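Side-chain contact in thioesterase (Streptomyces coelicolor, PDB 3QMW), which probably hydrolyses thioesters as an alpha/beta-hydrolase-fold thioesterase of the prodiginine biosynthetic pathway: residues L110-A115 with E220-Y225. Sequence-based numbering, arbitrary orientation.
Sequences LAYEVA and EAWRPY
W222 and Y225 turn their ring edges toward the face of Y112, and the three rings form an aromatic cluster. Both pairs are offset edge-to-face, and in both Y112 offers the face. The plane of the six-membered ring of W222 stands at 83° to that of Y112, with centroids 5.7 Å apart. The Y225 ring plane is turned 86° from the Y112 plane, at a centroid distance of 5.3 Å. The two partners take different ends of the tyrosine. W222 works at the root, where its CH2 lies 3.8 Å from Y112 CB. Y225 works at the phenol end, where its CD2 is 3.5 Å from Y112 CZ. With chi1 at 168°, Y112 CG lies opposite the backbone N, and the ring reaches off the helix toward 220-225. No hydrogen bond joins the two segments. The buried polar ends bond elsewhere: Y112 OH with W193 NE1, W222 NE1 with S134 O, and Y225 OH with H138 ND1. A leucine at Y112 would probably leave both aromatic edges without a ring face and W193 NE1 without its hydroxyl partner. Within 220-225, R223 NE and NH2 both grip E220 OE2 side-on, the NH2 bond being 2.7 Å. The contact joins helix 106-120 of the alpha/beta-hydrolase fold to the loop between helix 216-220 and strand 230-235. W222 also packs on V131 of strand 129-132 and F230 of strand 230-235, while E113 and V114 pack on helix 79-91.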
ATOM      1  N   LEU D 110       8.762   2.069 -22.575  1.00 43.30           N
ATOM      2  CA  LEU D 110       7.669   1.529 -23.391  1.00 43.28           C
ATOM      3  C   LEU D 110       6.332   2.137 -23.005  1.00 43.69           C
ATOM      4  O   LEU D 110       5.520   2.422 -23.880  1.00 43.70           O
ATOM      5  CB  LEU D 110       7.616   0.001 -23.293  1.00 43.03           C
ATOM      6  CG  LEU D 110       6.355  -0.733 -23.784  1.00 42.75           C
ATOM      7  CD1 LEU D 110       5.810  -0.212 -25.114  1.00 42.62           C
ATOM      8  CD2 LEU D 110       6.664  -2.207 -23.886  1.00 42.20           C
ATOM      9  N   ALA D 111       6.116   2.332 -21.704  1.00 44.36           N
ATOM     10  CA  ALA D 111       4.895   2.963 -21.188  1.00 45.11           C
ATOM     11  C   ALA D 111       4.676   4.359 -21.787  1.00 45.94           C
ATOM     12  O   ALA D 111       3.603   4.670 -22.324  1.00 45.77           O
ATOM     13  CB  ALA D 111       4.970   3.061 -19.676  1.00 45.01           C
ATOM     14  N   TYR D 112       5.715   5.184 -21.688  1.00 46.87           N
ATOM     15  CA  TYR D 112       5.722   6.542 -22.228  1.00 47.71           C
ATOM     16  C   TYR D 112       5.374   6.553 -23.721  1.00 48.30           C
ATOM     17  O   TYR D 112       4.470   7.271 -24.155  1.00 48.15           O
ATOM     18  CB  TYR D 112       7.100   7.169 -21.957  1.00 47.77           C
ATOM     19  CG  TYR D 112       7.407   8.455 -22.688  1.00 48.87           C
ATOM     20  CD1 TYR D 112       6.556   9.556 -22.607  1.00 50.13           C
ATOM     21  CD2 TYR D 112       8.575   8.582 -23.438  1.00 49.40           C
ATOM     22  CE1 TYR D 112       6.853  10.746 -23.274  1.00 50.48           C
ATOM     23  CE2 TYR D 112       8.877   9.756 -24.101  1.00 50.16           C
ATOM     24  CZ  TYR D 112       8.016  10.833 -24.015  1.00 50.56           C
ATOM     25  OH  TYR D 112       8.323  11.991 -24.683  1.00 51.68           O
ATOM     26  N   GLU D 113       6.075   5.728 -24.493  1.00 49.06           N
ATOM     27  CA  GLU D 113       5.835   5.630 -25.931  1.00 49.50           C
ATOM     28  C   GLU D 113       4.412   5.224 -26.293  1.00 49.76           C
ATOM     29  O   GLU D 113       3.826   5.817 -27.189  1.00 50.13           O
ATOM     30  CB  GLU D 113       6.826   4.674 -26.566  1.00 49.52           C
ATOM     31  CG  GLU D 113       8.226   5.252 -26.640  1.00 50.33           C
ATOM     32  CD  GLU D 113       8.376   6.297 -27.725  1.00 51.46           C
ATOM     33  OE1 GLU D 113       7.816   6.112 -28.835  1.00 53.01           O
ATOM     34  OE2 GLU D 113       9.068   7.305 -27.465  1.00 52.24           O
ATOM     35  N   VAL D 114       3.854   4.231 -25.615  1.00 50.19           N
ATOM     36  CA  VAL D 114       2.442   3.881 -25.828  1.00 50.90           C
ATOM     37  C   VAL D 114       1.502   5.040 -25.439  1.00 51.52           C
ATOM     38  O   VAL D 114       0.437   5.218 -26.049  1.00 51.34           O
ATOM     39  CB  VAL D 114       2.029   2.611 -25.036  1.00 51.01           C
ATOM     40  CG1 VAL D 114       0.499   2.481 -24.976  1.00 50.77           C
ATOM     41  CG2 VAL D 114       2.669   1.362 -25.646  1.00 50.32           C
ATOM     42  N   ALA D 115       1.891   5.812 -24.421  1.00 52.12           N
ATOM     43  CA  ALA D 115       1.109   6.974 -23.993  1.00 52.52           C
ATOM     44  C   ALA D 115       0.995   7.972 -25.138  1.00 52.92           C
ATOM     45  O   ALA D 115      -0.104   8.347 -25.551  1.00 52.82           O
ATOM     46  CB  ALA D 115       1.749   7.628 -22.781  1.00 52.45           C
ATOM     47  N   GLU D 220      14.769  12.346 -12.173  1.00 61.32           N
ATOM     48  CA  GLU D 220      14.354  13.740 -12.133  1.00 61.12           C
ATOM     49  C   GLU D 220      14.104  14.273 -13.538  1.00 60.41           C
ATOM     50  O   GLU D 220      13.199  15.077 -13.739  1.00 60.54           O
ATOM     51  CB  GLU D 220      15.421  14.597 -11.447  1.00 61.54           C
ATOM     52  CG  GLU D 220      15.033  16.085 -11.238  1.00 62.61           C
ATOM     53  CD  GLU D 220      13.906  16.281 -10.228  1.00 63.91           C
ATOM     54  OE1 GLU D 220      13.792  15.468  -9.281  1.00 65.74           O
ATOM     55  OE2 GLU D 220      13.137  17.254 -10.375  1.00 64.23           O
ATOM     56  N   ALA D 221      14.898  13.818 -14.505  1.00 59.66           N
ATOM     57  CA  ALA D 221      14.802  14.282 -15.898  1.00 59.02           C
ATOM     58  C   ALA D 221      13.448  14.024 -16.592  1.00 58.45           C
ATOM     59  O   ALA D 221      13.200  14.559 -17.667  1.00 58.57           O
ATOM     60  CB  ALA D 221      15.954  13.690 -16.728  1.00 58.88           C
ATOM     61  N   TRP D 222      12.581  13.216 -15.988  1.00 57.91           N
ATOM     62  CA  TRP D 222      11.222  12.996 -16.502  1.00 57.56           C
ATOM     63  C   TRP D 222      10.299  14.205 -16.323  1.00 57.32           C
ATOM     64  O   TRP D 222       9.237  14.270 -16.949  1.00 56.82           O
ATOM     65  CB  TRP D 222      10.557  11.810 -15.783  1.00 57.51           C
ATOM     66  CG  TRP D 222      10.969  10.462 -16.263  1.00 57.73           C
ATOM     67  CD1 TRP D 222      12.009   9.706 -15.799  1.00 57.83           C
ATOM     68  CD2 TRP D 222      10.328   9.680 -17.281  1.00 57.43           C
ATOM     69  NE1 TRP D 222      12.057   8.511 -16.469  1.00 57.73           N
ATOM     70  CE2 TRP D 222      11.040   8.473 -17.387  1.00 57.12           C
ATOM     71  CE3 TRP D 222       9.225   9.890 -18.115  1.00 57.71           C
ATOM     72  CZ2 TRP D 222      10.691   7.480 -18.298  1.00 57.31           C
ATOM     73  CZ3 TRP D 222       8.875   8.901 -19.019  1.00 57.49           C
ATOM     74  CH2 TRP D 222       9.608   7.716 -19.106  1.00 57.79           C
ATOM     75  N   ARG D 223      10.679  15.129 -15.440  1.00 57.16           N
ATOM     76  CA  ARG D 223       9.779  16.200 -14.997  1.00 57.18           C
ATOM     77  C   ARG D 223       9.176  16.977 -16.169  1.00 56.99           C
ATOM     78  O   ARG D 223       7.944  17.069 -16.274  1.00 56.90           O
ATOM     79  CB  ARG D 223      10.495  17.146 -14.013  1.00 57.27           C
ATOM     80  CG  ARG D 223       9.675  18.365 -13.558  1.00 57.52           C
ATOM     81  CD  ARG D 223      10.485  19.262 -12.624  1.00 57.66           C
ATOM     82  NE  ARG D 223      10.914  18.542 -11.422  1.00 57.67           N
ATOM     83  CZ  ARG D 223      10.142  18.282 -10.366  1.00 57.19           C
ATOM     84  NH1 ARG D 223       8.870  18.675 -10.323  1.00 56.15           N
ATOM     85  NH2 ARG D 223      10.648  17.615  -9.336  1.00 57.19           N
ATOM     86  N   PRO D 224      10.035  17.511 -17.069  1.00 56.76           N
ATOM     87  CA  PRO D 224       9.520  18.282 -18.199  1.00 56.61           C
ATOM     88  C   PRO D 224       8.804  17.448 -19.265  1.00 56.37           C
ATOM     89  O   PRO D 224       8.337  18.021 -20.243  1.00 56.58           O
ATOM     90  CB  PRO D 224      10.782  18.924 -18.785  1.00 56.65           C
ATOM     91  CG  PRO D 224      11.862  17.973 -18.455  1.00 56.90           C
ATOM     92  CD  PRO D 224      11.510  17.434 -17.099  1.00 56.71           C
ATOM     93  N   TYR D 225       8.716  16.127 -19.082  1.00 56.22           N
ATOM     94  CA  TYR D 225       7.979  15.259 -20.015  1.00 56.04           C
ATOM     95  C   TYR D 225       6.469  15.308 -19.815  1.00 56.47           C
ATOM     96  O   TYR D 225       5.731  14.680 -20.573  1.00 56.25           O
ATOM     97  CB  TYR D 225       8.480  13.809 -19.952  1.00 55.59           C
ATOM     98  CG  TYR D 225       9.736  13.606 -20.749  1.00 54.03           C
ATOM     99  CD1 TYR D 225      10.987  13.831 -20.189  1.00 52.98           C
ATOM    100  CD2 TYR D 225       9.673  13.216 -22.085  1.00 53.52           C
ATOM    101  CE1 TYR D 225      12.153  13.663 -20.937  1.00 52.67           C
ATOM    102  CE2 TYR D 225      10.831  13.038 -22.843  1.00 52.29           C
ATOM    103  CZ  TYR D 225      12.064  13.268 -22.265  1.00 52.18           C
ATOM    104  OH  TYR D 225      13.208  13.107 -23.003  1.00 51.11           O
TER